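Local coordinates for protein PmoF1 (Methylocystis sp. ATCC 49242, PDB 6P1E) that binds copper(II) through its PCuAC domain, a type of domain that uses a histidine brace in methane-oxidizing bacteria, and is probably a copper chaperone, at residues B[47-52]-B[100-105]; B[39-44]-B[108-113]. One frame throughout, in Å; residues are numbered along the deposited sequence.

Contact 1: B[47-52]-B[100-105]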
ATOM      1  N   LYS B  47      -9.590  -9.404 -14.359  1.00 20.02           N
ATOM      2  CA  LYS B  47     -10.001 -10.798 -14.481  1.00 23.36           C
ATOM      3  C   LYS B  47      -9.304 -11.641 -13.418  1.00 25.22           C
ATOM      4  O   LYS B  47      -8.090 -11.547 -13.236  1.00 22.05           O
ATOM      5  CB  LYS B  47      -9.683 -11.326 -15.882  1.00 25.36           C
ATOM      6  CG  LYS B  47     -10.443 -10.606 -16.988  1.00 31.18           C
ATOM      7  CD  LYS B  47     -10.173 -11.216 -18.355  1.00 51.88           C
ATOM      8  CE  LYS B  47      -8.767 -10.909 -18.845  1.00 35.82           C
ATOM      9  NZ  LYS B  47      -8.515 -11.477 -20.197  1.00 47.72           N
ATOM     10  N   VAL B  48     -10.082 -12.464 -12.724  1.00 25.91           N
ATOM     11  CA  VAL B  48      -9.558 -13.290 -11.645  1.00 26.15           C
ATOM     12  C   VAL B  48     -10.335 -14.602 -11.579  1.00 28.72           C
ATOM     13  O   VAL B  48     -11.564 -14.612 -11.529  1.00 29.46           O
ATOM     14  CB  VAL B  48      -9.611 -12.549 -10.286  1.00 23.86           C
ATOM     15  CG1 VAL B  48     -11.029 -12.087  -9.959  1.00 34.24           C
ATOM     16  CG2 VAL B  48      -9.042 -13.424  -9.173  1.00 43.31           C
ATOM     17  N   GLU B  49      -9.607 -15.711 -11.608  1.00 33.10           N
ATOM     18  CA  GLU B  49     -10.227 -17.023 -11.689  1.00 33.62           C
ATOM     19  C   GLU B  49     -10.822 -17.479 -10.357  1.00 33.61           C
ATOM     20  O   GLU B  49     -11.836 -18.177 -10.333  1.00 35.61           O
ATOM     21  CB  GLU B  49      -9.199 -18.051 -12.161  1.00 47.98           C
ATOM     22  CG  GLU B  49      -8.636 -17.766 -13.541  1.00 48.28           C
ATOM     23  CD  GLU B  49      -7.640 -18.816 -13.994  1.00 69.42           C
ATOM     24  OE1 GLU B  49      -7.620 -19.915 -13.402  1.00 64.95           O
ATOM     25  OE2 GLU B  49      -6.874 -18.537 -14.941  1.00 71.90           O
ATOM     26  N   LYS B  50     -10.194 -17.078  -9.254  1.00 31.63           N
ATOM     27  CA  LYS B  50     -10.568 -17.588  -7.937  1.00 37.22           C
ATOM     28  C   LYS B  50     -11.749 -16.837  -7.318  1.00 38.06           C
ATOM     29  O   LYS B  50     -12.237 -17.210  -6.252  1.00 32.43           O
ATOM     30  CB  LYS B  50      -9.366 -17.517  -6.992  1.00 30.77           C
ATOM     31  CG  LYS B  50      -8.193 -18.416  -7.377  1.00 32.52           C
ATOM     32  CD  LYS B  50      -8.592 -19.861  -7.631  1.00 49.68           C
ATOM     33  CE  LYS B  50      -7.379 -20.695  -7.987  1.00 56.52           C
ATOM     34  NZ  LYS B  50      -7.702 -22.131  -8.205  1.00 58.05           N
ATOM     35  N   PHE B  51     -12.195 -15.776  -7.986  1.00 34.34           N
ATOM     36  CA  PHE B  51     -13.378 -15.031  -7.566  1.00 28.45           C
ATOM     37  C   PHE B  51     -14.405 -15.048  -8.690  1.00 29.83           C
ATOM     38  O   PHE B  51     -14.059 -15.253  -9.853  1.00 30.68           O
ATOM     39  CB  PHE B  51     -13.020 -13.592  -7.186  1.00 25.59           C
ATOM     40  CG  PHE B  51     -12.359 -13.463  -5.841  1.00 26.73           C
ATOM     41  CD1 PHE B  51     -13.087 -13.067  -4.731  1.00 24.20           C
ATOM     42  CD2 PHE B  51     -11.011 -13.735  -5.686  1.00 24.78           C
ATOM     43  CE1 PHE B  51     -12.482 -12.944  -3.493  1.00 28.03           C
ATOM     44  CE2 PHE B  51     -10.401 -13.615  -4.449  1.00 26.28           C
ATOM     45  CZ  PHE B  51     -11.138 -13.220  -3.353  1.00 29.43           C
ATOM     46  N   GLY B  52     -15.666 -14.827  -8.344  1.00 30.31           N
ATOM     47  CA  GLY B  52     -16.733 -14.830  -9.327  1.00 31.86           C
ATOM     48  C   GLY B  52     -16.602 -13.705 -10.342  1.00 35.84           C
ATOM     49  O   GLY B  52     -16.818 -13.896 -11.535  1.00 31.80           O
ATOM     50  N   GLY B 100      -0.741 -16.612  -3.108  1.00 48.80           N
ATOM     51  CA  GLY B 100      -0.773 -15.375  -3.859  1.00 20.39           C
ATOM     52  C   GLY B 100      -2.065 -15.455  -4.637  1.00 41.19           C
ATOM     53  O   GLY B 100      -2.745 -16.480  -4.582  1.00 32.04           O
ATOM     54  N   LEU B 101      -2.421 -14.393  -5.348  1.00 20.29           N
ATOM     55  CA  LEU B 101      -3.623 -14.428  -6.165  1.00 21.20           C
ATOM     56  C   LEU B 101      -3.275 -13.918  -7.547  1.00 20.91           C
ATOM     57  O   LEU B 101      -2.899 -12.760  -7.717  1.00 19.07           O
ATOM     58  CB  LEU B 101      -4.750 -13.594  -5.552  1.00 25.99           C
ATOM     59  CG  LEU B 101      -6.056 -13.641  -6.352  1.00 25.76           C
ATOM     60  CD1 LEU B 101      -6.700 -15.016  -6.229  1.00 27.77           C
ATOM     61  CD2 LEU B 101      -7.026 -12.555  -5.916  1.00 35.75           C
ATOM     62  N   GLU B 102      -3.411 -14.792  -8.536  1.00 23.19           N
ATOM     63  CA  GLU B 102      -3.160 -14.412  -9.912  1.00 23.40           C
ATOM     64  C   GLU B 102      -4.337 -13.612 -10.436  1.00 23.05           C
ATOM     65  O   GLU B 102      -5.493 -14.002 -10.266  1.00 24.63           O
ATOM     66  CB  GLU B 102      -2.921 -15.640 -10.789  1.00 35.21           C
ATOM     67  CG  GLU B 102      -2.623 -15.303 -12.240  1.00 39.33           C
ATOM     68  CD  GLU B 102      -2.178 -16.511 -13.038  1.00 60.74           C
ATOM     69  OE1 GLU B 102      -3.044 -17.334 -13.405  1.00 74.87           O
ATOM     70  OE2 GLU B 102      -0.963 -16.638 -13.302  1.00 63.71           O
ATOM     71  N   MET B 103      -4.030 -12.487 -11.071  1.00 21.40           N
ATOM     72  CA  MET B 103      -5.044 -11.613 -11.633  1.00 21.17           C
ATOM     73  C   MET B 103      -4.529 -11.068 -12.951  1.00 20.96           C
ATOM     74  O   MET B 103      -3.319 -11.000 -13.168  1.00 20.42           O
ATOM     75  CB  MET B 103      -5.367 -10.451 -10.685  1.00 21.50           C
ATOM     76  CG  MET B 103      -5.674 -10.850  -9.250  1.00 19.40           C
ATOM     77  SD  MET B 103      -5.717  -9.423  -8.144  1.00 21.93           S
ATOM     78  CE  MET B 103      -7.012  -8.436  -8.886  1.00 23.77           C
ATOM     79  N   THR B 104      -5.449 -10.663 -13.817  1.00 21.71           N
ATOM     80  CA  THR B 104      -5.085  -9.969 -15.039  1.00 21.43           C
ATOM     81  C   THR B 104      -5.707  -8.586 -15.000  1.00 20.11           C
ATOM     82  O   THR B 104      -6.924  -8.444 -14.893  1.00 21.03           O
ATOM     83  CB  THR B 104      -5.562 -10.723 -16.298  1.00 24.34           C
ATOM     84  OG1 THR B 104      -5.035 -12.055 -16.295  1.00 26.54           O
ATOM     85  CG2 THR B 104      -5.103 -10.001 -17.559  1.00 25.69           C
ATOM     86  N   LEU B 105      -4.858  -7.568 -15.077  1.00 18.54           N
ATOM     87  CA  LEU B 105      -5.326  -6.195 -15.166  1.00 17.84           C
ATOM     88  C   LEU B 105      -5.408  -5.818 -16.633  1.00 20.15           C
ATOM     89  O   LEU B 105      -4.499  -6.117 -17.406  1.00 18.78           O
ATOM     90  CB  LEU B 105      -4.396  -5.240 -14.413  1.00 16.47           C
ATOM     91  CG  LEU B 105      -4.071  -5.601 -12.962  1.00 21.03           C
ATOM     92  CD1 LEU B 105      -3.130  -4.565 -12.360  1.00 19.63           C
ATOM     93  CD2 LEU B 105      -5.334  -5.737 -12.128  1.00 30.12           C
TER
HETATM   94  O   HOH W   1      -6.747 -14.133 -14.266  1.00 44.26           O
HETATM   95  O   HOH W   2      -6.698 -15.128 -12.383  1.00 35.23           O
HETATM   96  O   HOH W   3      -7.041 -16.058  -9.509  1.00 36.73           O
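The F51 ring meets L101 at a slant: methyl CD2 of L101 sits 3.8 Å from CE2 of F51. A27, L88 and A91 give the ring further apolar neighbours. The other flat groups are two carboxylates of like charge, E49 OE2 and E102 OE1, 4.3 Å apart and probably mildly repelling each other.

L101 CG stands anti to the backbone N (chi1 -178°), and the two methyls part company from there. CD1 goes to the aliphatic base of K50, 3.7 Å from K50 CB, while CD2 also touches V48 CG2 at 3.9 Å, the V48 and L101 side chains crossing at about a right angle.

This is where strand 41-47 leaves its antiparallel partner, strand 100-107. K47 and T104 make an antiparallel hydrogen-bonded pair: K47 N gives to T104 O at 2.9 Å, and T104 N returns to K47 O at 2.8 Å, each donor lying in the carbonyl plane. Past K47 the chain peels off and turns a corner at G52, near the start of strand 51-57, which pairs with strand 75-91, so the contact bridges two walls of what is, as in other PCuAC domains, a cupredoxin-like β-sandwich.

Waters fill in where direct pairing has stopped. E102 O accepts from two, one of which takes the E49 N-H and the other, weakly, that of K50. On the outer side K47 runs beside T104, its CE 4.0 Å from T104 CG2, then bends at chi3 (-72°) so that NZ reaches a salt bridge with E112.

Contact 2: B[39-44]-B[108-113]; sequences TPDKLV and EKAGEV
E108 enters the turn with its N-H given to K42 O, a bond of 3.0 Å in the plane of that carbonyl. Its side chain then runs out alongside that of K42, both extended, with E108 OE1 3.6 Å from K42 CD; the ammonium NZ of K42 stays 4.3 Å from E108 OE1, too far for a salt bridge. E108 CB packs crosswise on V44 CG1.

At K109 the carboxylate of D41 takes over. K109 N donates to D41 OD1 at 2.9 Å, on the syn side but 27° out of the carboxylate plane. From the opposite face K42 N reaches the same OD1, on its anti side, at 2.7 Å. K109 CB and CG lie against the carboxylate, and past a bend at chi2 the end of the chain leads away.

A110 N comes to the syn lone pair of D41 OD2 at 2.9 Å, a markedly bent bond (135°). With CG roughly anti to the backbone N (chi1 -152°), D41 sets its carboxylate against the N-H groups of the turn; L10 and F107 pack on the D41 side chain. G111 follows with backbone angles at which a CB would jam against the carbonyl O of A110, and strand 111-120 begins.

Residues 108-110 are thus the turn of the β-hairpin joining strands 100-107 and 111-120, pinned to the start of strand 41-47. An alanine in place of D41 would probably leave the N-H groups of K42, K109 and A110 without their acceptor and the turn freer to shift. With three backbone N-H groups gathered on it, this buried carboxylate is likely to be stabilised as the anion.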
ATOM      1  N   THR B  39       0.840  10.001 -22.300  1.00 20.21           N
ATOM      2  CA  THR B  39      -0.554   9.839 -22.706  1.00 20.99           C
ATOM      3  C   THR B  39      -1.360   9.175 -21.591  1.00 19.32           C
ATOM      4  O   THR B  39      -0.822   8.369 -20.830  1.00 17.77           O
ATOM      5  CB  THR B  39      -0.676   9.004 -23.993  1.00 37.31           C
ATOM      6  OG1 THR B  39      -0.079   7.717 -23.794  1.00 43.53           O
ATOM      7  CG2 THR B  39       0.014   9.712 -25.146  1.00 35.49           C
ATOM      8  N   PRO B  40      -2.652   9.516 -21.480  1.00 20.20           N
ATOM      9  CA  PRO B  40      -3.472   8.920 -20.422  1.00 19.30           C
ATOM     10  C   PRO B  40      -3.815   7.463 -20.701  1.00 18.93           C
ATOM     11  O   PRO B  40      -3.745   7.021 -21.849  1.00 19.88           O
ATOM     12  CB  PRO B  40      -4.735   9.785 -20.433  1.00 21.61           C
ATOM     13  CG  PRO B  40      -4.843  10.253 -21.838  1.00 24.59           C
ATOM     14  CD  PRO B  40      -3.431  10.444 -22.320  1.00 24.43           C
ATOM     15  N   ASP B  41      -4.182   6.733 -19.653  1.00 17.80           N
ATOM     16  CA  ASP B  41      -4.683   5.373 -19.792  1.00 17.70           C
ATOM     17  C   ASP B  41      -5.766   5.153 -18.743  1.00 17.46           C
ATOM     18  O   ASP B  41      -6.080   6.059 -17.970  1.00 17.43           O
ATOM     19  CB  ASP B  41      -3.552   4.349 -19.637  1.00 16.43           C
ATOM     20  CG  ASP B  41      -3.810   3.062 -20.412  1.00 20.24           C
ATOM     21  OD1 ASP B  41      -4.990   2.728 -20.660  1.00 18.19           O
ATOM     22  OD2 ASP B  41      -2.829   2.379 -20.776  1.00 17.74           O
ATOM     23  N   LYS B  42      -6.342   3.956 -18.726  1.00 17.52           N
ATOM     24  CA  LYS B  42      -7.395   3.623 -17.775  1.00 21.47           C
ATOM     25  C   LYS B  42      -7.320   2.155 -17.403  1.00 16.77           C
ATOM     26  O   LYS B  42      -7.086   1.317 -18.266  1.00 17.25           O
ATOM     27  CB  LYS B  42      -8.779   3.908 -18.363  1.00 25.66           C
ATOM     28  CG  LYS B  42      -9.013   5.326 -18.846  1.00 41.68           C
ATOM     29  CD  LYS B  42     -10.442   5.471 -19.350  1.00 34.27           C
ATOM     30  CE  LYS B  42     -10.687   6.825 -19.992  1.00 42.06           C
ATOM     31  NZ  LYS B  42     -12.073   6.941 -20.525  1.00 58.67           N
ATOM     32  N   LEU B  43      -7.524   1.841 -16.128  1.00 16.83           N
ATOM     33  CA  LEU B  43      -7.794   0.466 -15.734  1.00 15.66           C
ATOM     34  C   LEU B  43      -9.286   0.232 -15.943  1.00 17.19           C
ATOM     35  O   LEU B  43     -10.112   0.822 -15.245  1.00 17.50           O
ATOM     36  CB  LEU B  43      -7.388   0.203 -14.283  1.00 14.26           C
ATOM     37  CG  LEU B  43      -7.686  -1.207 -13.763  1.00 16.49           C
ATOM     38  CD1 LEU B  43      -6.857  -2.249 -14.498  1.00 16.84           C
ATOM     39  CD2 LEU B  43      -7.444  -1.283 -12.263  1.00 15.72           C
ATOM     40  N   VAL B  44      -9.629  -0.614 -16.910  1.00 18.36           N
ATOM     41  CA  VAL B  44     -11.023  -0.781 -17.314  1.00 20.20           C
ATOM     42  C   VAL B  44     -11.622  -2.115 -16.877  1.00 23.53           C
ATOM     43  O   VAL B  44     -12.841  -2.241 -16.757  1.00 22.59           O
ATOM     44  CB  VAL B  44     -11.178  -0.651 -18.845  1.00 21.87           C
ATOM     45  CG1 VAL B  44     -10.789   0.749 -19.296  1.00 28.54           C
ATOM     46  CG2 VAL B  44     -10.349  -1.707 -19.572  1.00 25.91           C
ATOM     47  N   GLU B 108      -6.882   0.151 -20.986  1.00 20.66           N
ATOM     48  CA  GLU B 108      -7.474   0.498 -22.278  1.00 21.85           C
ATOM     49  C   GLU B 108      -6.436   0.580 -23.397  1.00 21.81           C
ATOM     50  O   GLU B 108      -6.668   0.084 -24.499  1.00 22.70           O
ATOM     51  CB  GLU B 108      -8.236   1.823 -22.193  1.00 22.93           C
ATOM     52  CG  GLU B 108      -8.929   2.198 -23.505  1.00 33.13           C
ATOM     53  CD  GLU B 108      -9.728   3.485 -23.416  1.00 57.66           C
ATOM     54  OE1 GLU B 108      -9.352   4.374 -22.623  1.00 57.31           O
ATOM     55  OE2 GLU B 108     -10.737   3.604 -24.145  1.00 70.97           O
ATOM     56  N   LYS B 109      -5.305   1.220 -23.113  1.00 21.29           N
ATOM     57  CA  LYS B 109      -4.262   1.428 -24.117  1.00 21.84           C
ATOM     58  C   LYS B 109      -3.108   0.429 -23.982  1.00 24.97           C
ATOM     59  O   LYS B 109      -2.662  -0.147 -24.971  1.00 24.97           O
ATOM     60  CB  LYS B 109      -3.710   2.854 -24.019  1.00 22.54           C
ATOM     61  CG  LYS B 109      -4.758   3.954 -24.127  1.00 34.02           C
ATOM     62  CD  LYS B 109      -5.421   3.979 -25.494  1.00 49.50           C
ATOM     63  CE  LYS B 109      -6.449   5.096 -25.588  1.00 55.17           C
ATOM     64  NZ  LYS B 109      -7.103   5.154 -26.923  1.00 69.34           N
ATOM     65  N   ALA B 110      -2.632   0.226 -22.756  1.00 20.91           N
ATOM     66  CA  ALA B 110      -1.432  -0.577 -22.524  1.00 20.97           C
ATOM     67  C   ALA B 110      -1.676  -2.079 -22.670  1.00 31.87           C
ATOM     68  O   ALA B 110      -0.733  -2.854 -22.822  1.00 22.07           O
ATOM     69  CB  ALA B 110      -0.873  -0.278 -21.139  1.00 20.30           C
ATOM     70  N   GLY B 111      -2.941  -2.484 -22.637  1.00 19.72           N
ATOM     71  CA  GLY B 111      -3.305  -3.881 -22.777  1.00 24.42           C
ATOM     72  C   GLY B 111      -3.303  -4.622 -21.454  1.00 18.96           C
ATOM     73  O   GLY B 111      -3.473  -4.014 -20.395  1.00 19.75           O
ATOM     74  N   GLU B 112      -3.114  -5.936 -21.520  1.00 20.37           N
ATOM     75  CA  GLU B 112      -3.250  -6.801 -20.351  1.00 19.84           C
ATOM     76  C   GLU B 112      -1.904  -7.115 -19.695  1.00 17.94           C
ATOM     77  O   GLU B 112      -0.880  -7.221 -20.371  1.00 19.89           O
ATOM     78  CB  GLU B 112      -3.955  -8.101 -20.749  1.00 30.25           C
ATOM     79  CG  GLU B 112      -5.315  -7.875 -21.398  1.00 35.76           C
ATOM     80  CD  GLU B 112      -6.105  -9.155 -21.588  1.00 51.60           C
ATOM     81  OE1 GLU B 112      -5.515 -10.244 -21.455  1.00 65.17           O
ATOM     82  OE2 GLU B 112      -7.318  -9.073 -21.876  1.00 45.34           O
ATOM     83  N   VAL B 113      -1.917  -7.247 -18.372  1.00 17.49           N
ATOM     84  CA  VAL B 113      -0.745  -7.698 -17.633  1.00 15.80           C
ATOM     85  C   VAL B 113      -1.189  -8.664 -16.537  1.00 16.45           C
ATOM     86  O   VAL B 113      -2.140  -8.393 -15.805  1.00 16.92           O
ATOM     87  CB  VAL B 113       0.059  -6.514 -17.033  1.00 13.68           C
ATOM     88  CG1 VAL B 113      -0.796  -5.677 -16.085  1.00 13.19           C
ATOM     89  CG2 VAL B 113       1.316  -7.023 -16.326  1.00 18.04           C
TER

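Overall arrangement
Both contacts join strand 41-47, or the chain just beyond it, to the hairpin of strands 100-107 and 111-120, at opposite ends of the 41-47 strand. Contact 1 is partly buried and reaches inward: F51, L101 and M103 are buried, and waters bridge backbone groups where the strands part. Contact 2 is a surface contact, centred about 18 Å from the centre of contact 1, and works chiefly through one buried carboxylate and backbone N-H groups, with little apolar packing. The two also meet directly: L105 N lies 2.9 Å from V113 O, a probable hydrogen bond between the hairpin strands, and L105 CB packs on L43 CD1 at 3.9 Å.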